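Local coordinates for AlgW protein (Pseudomonas aeruginosa, PDB 7CO3) that probably cleaves proteins as an HtrA-type serine protease, and is captured here, as an engineered variant, with a tripeptide bound, at residues A264-Q269 against V345-P350. The protein carries 1 engineered substitution. Numbering follows the deposited sequence.
Sequences ALEVMQ and VARTRP
E266, on helix 261-274, and R347, just past the end of helix 338-346, meet through their charged ends alone, and the path of the arginine explains how so long a reach succeeds. From CB through CZ, the atoms of the R347 side chain meet nothing in 264-269; they only carry the charge across. CB of R347 is still 7.1 Å from OE1 of E266. The next bond gains nothing, because chi1 is 31°, about halfway between eclipsed and staggered, and CD of R347 is no closer than CB was. The bend that follows, chi3 38°, turns the chain toward the carboxylate, and CZ of R347 comes to 4.7 Å from OE1 of E266. Of the two terminal nitrogens, NH1 of R347 makes the approach, 3.6 Å from OE1 of E266, whereas NH2 of R347 stays 5.0 Å from it. E266 contributes a side chain extended beyond CG.

This is a long salt bridge without a hydrogen bond. OE1 of E266 lies at the guanidinium edge, near its plane, but the carboxylate plane is turned 77° from it, so the two groups do not form the flat, two-pronged pairing of a bidentate bridge. Only 47 Å² is buried in total and both residues are exposed, consistent with a modest, solvent-screened attraction.

The backbone at the arginine turns sharply: R347 is the centre of an inverse gamma turn, and OG1 of T348 donates to O of V345 at 2.9 Å. V345 also packs on an aromatic side chain of the bound peptide. In segment 264-269, V267 packs on L154 and M268 on V156, both of strand 154-158 of the protease barrel. The pair is thus a surface bridge between the protease body and the PDZ domain, the two-domain architecture of HtrA proteases.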
loop_
_atom_site.group_PDB
_atom_site.type_symbol
_atom_site.label_atom_id
_atom_site.label_comp_id
_atom_site.label_asym_id
_atom_site.label_seq_id
_atom_site.Cartn_x
_atom_site.Cartn_y
_atom_site.Cartn_z
ATOM N N ALA B 264 8.360 19.219 15.996
ATOM C CA ALA B 264 9.378 18.359 16.592
ATOM C C ALA B 264 10.635 19.141 16.975
ATOM O O ALA B 264 11.303 18.803 17.969
ATOM C CB ALA B 264 9.724 17.207 15.646
ATOM N N LEU B 265 11.009 20.153 16.171
ATOM C CA LEU B 265 12.215 20.927 16.469
ATOM C C LEU B 265 12.065 21.729 17.764
ATOM O O LEU B 265 13.017 21.817 18.553
ATOM C CB LEU B 265 12.562 21.848 15.301
ATOM C CG LEU B 265 12.949 21.201 13.980
ATOM C CD1 LEU B 265 13.454 22.211 12.962
ATOM C CD2 LEU B 265 13.990 20.156 14.264
ATOM N N GLU B 266 10.886 22.315 17.992
ATOM C CA GLU B 266 10.587 22.994 19.257
ATOM C C GLU B 266 10.864 22.076 20.436
ATOM O O GLU B 266 11.752 22.346 21.266
ATOM C CB GLU B 266 9.114 23.404 19.315
ATOM C CG GLU B 266 8.698 24.711 18.685
ATOM C CD GLU B 266 7.196 24.733 18.451
ATOM O OE1 GLU B 266 6.439 24.578 19.434
ATOM O OE2 GLU B 266 6.771 24.859 17.283
ATOM N N VAL B 267 10.101 20.972 20.506
ATOM C CA VAL B 267 10.265 19.935 21.518
ATOM C C VAL B 267 11.728 19.557 21.693
ATOM O O VAL B 267 12.237 19.544 22.821
ATOM C CB VAL B 267 9.407 18.718 21.139
ATOM C CG1 VAL B 267 9.800 17.486 21.975
ATOM C CG2 VAL B 267 7.930 19.051 21.268
ATOM N N MET B 268 12.428 19.256 20.593
ATOM C CA MET B 268 13.827 18.833 20.685
ATOM C C MET B 268 14.693 19.901 21.354
ATOM O O MET B 268 15.524 19.592 22.213
ATOM C CB MET B 268 14.406 18.555 19.310
ATOM C CG MET B 268 15.807 18.011 19.349
ATOM S SD MET B 268 16.557 17.978 17.739
ATOM C CE MET B 268 16.057 19.563 17.087
ATOM N N GLN B 269 14.538 21.154 20.927
ATOM C CA GLN B 269 15.344 22.244 21.472
ATOM C C GLN B 269 15.130 22.394 22.975
ATOM O O GLN B 269 16.098 22.505 23.738
ATOM C CB GLN B 269 15.049 23.536 20.701
ATOM C CG GLN B 269 15.726 23.512 19.312
ATOM C CD GLN B 269 15.072 24.362 18.216
ATOM O OE1 GLN B 269 15.428 24.232 17.040
ATOM N NE2 GLN B 269 14.137 25.241 18.588
ATOM N N VAL B 345 -2.013 28.643 26.141
ATOM C CA VAL B 345 -1.697 28.369 27.536
ATOM C C VAL B 345 -0.411 27.565 27.636
ATOM O O VAL B 345 0.398 27.770 28.549
ATOM C CB VAL B 345 -2.864 27.641 28.220
ATOM C CG1 VAL B 345 -2.522 27.347 29.684
ATOM C CG2 VAL B 345 -4.110 28.443 28.085
ATOM N N ALA B 346 -0.199 26.635 26.702
ATOM C CA ALA B 346 1.021 25.840 26.733
ATOM C C ALA B 346 2.245 26.733 26.609
ATOM O O ALA B 346 3.220 26.566 27.348
ATOM C CB ALA B 346 1.002 24.785 25.623
ATOM N N ARG B 347 2.192 27.712 25.708
ATOM C CA ARG B 347 3.304 28.640 25.502
ATOM C C ARG B 347 3.175 29.835 26.449
ATOM O O ARG B 347 3.064 30.984 26.027
ATOM C CB ARG B 347 3.362 29.092 24.042
ATOM C CG ARG B 347 2.007 29.153 23.350
ATOM C CD ARG B 347 2.029 29.584 21.881
ATOM N NE ARG B 347 3.166 29.043 21.141
ATOM C CZ ARG B 347 3.244 27.818 20.625
ATOM N NH1 ARG B 347 4.341 27.458 19.979
ATOM N NH2 ARG B 347 2.242 26.955 20.748
ATOM N N THR B 348 3.140 29.525 27.752
ATOM C CA THR B 348 3.238 30.511 28.829
ATOM C C THR B 348 4.199 29.994 29.892
ATOM O O THR B 348 4.539 28.805 29.932
ATOM C CB THR B 348 1.901 30.815 29.526
ATOM O OG1 THR B 348 1.563 29.729 30.397
ATOM C CG2 THR B 348 0.753 31.096 28.533
ATOM N N ARG B 349 4.594 30.891 30.786
ATOM C CA ARG B 349 5.640 30.429 31.689
ATOM C C ARG B 349 5.098 30.276 33.103
ATOM O O ARG B 349 4.397 31.170 33.605
ATOM C CB ARG B 349 6.852 31.374 31.717
ATOM C CG ARG B 349 7.666 31.544 30.413
ATOM C CD ARG B 349 6.807 32.029 29.266
ATOM N NE ARG B 349 7.514 32.675 28.171
ATOM C CZ ARG B 349 6.913 33.495 27.317
ATOM N NH1 ARG B 349 5.618 33.751 27.457
ATOM N NH2 ARG B 349 7.593 34.058 26.329
ATOM N N PRO B 350 5.432 29.153 33.737
ATOM C CA PRO B 350 4.898 28.869 35.072
ATOM C C PRO B 350 5.334 29.912 36.088
ATOM O O PRO B 350 6.416 30.496 35.990
ATOM C CB PRO B 350 5.477 27.487 35.398
ATOM C CG PRO B 350 5.849 26.904 34.074
ATOM C CD PRO B 350 6.303 28.075 33.254
#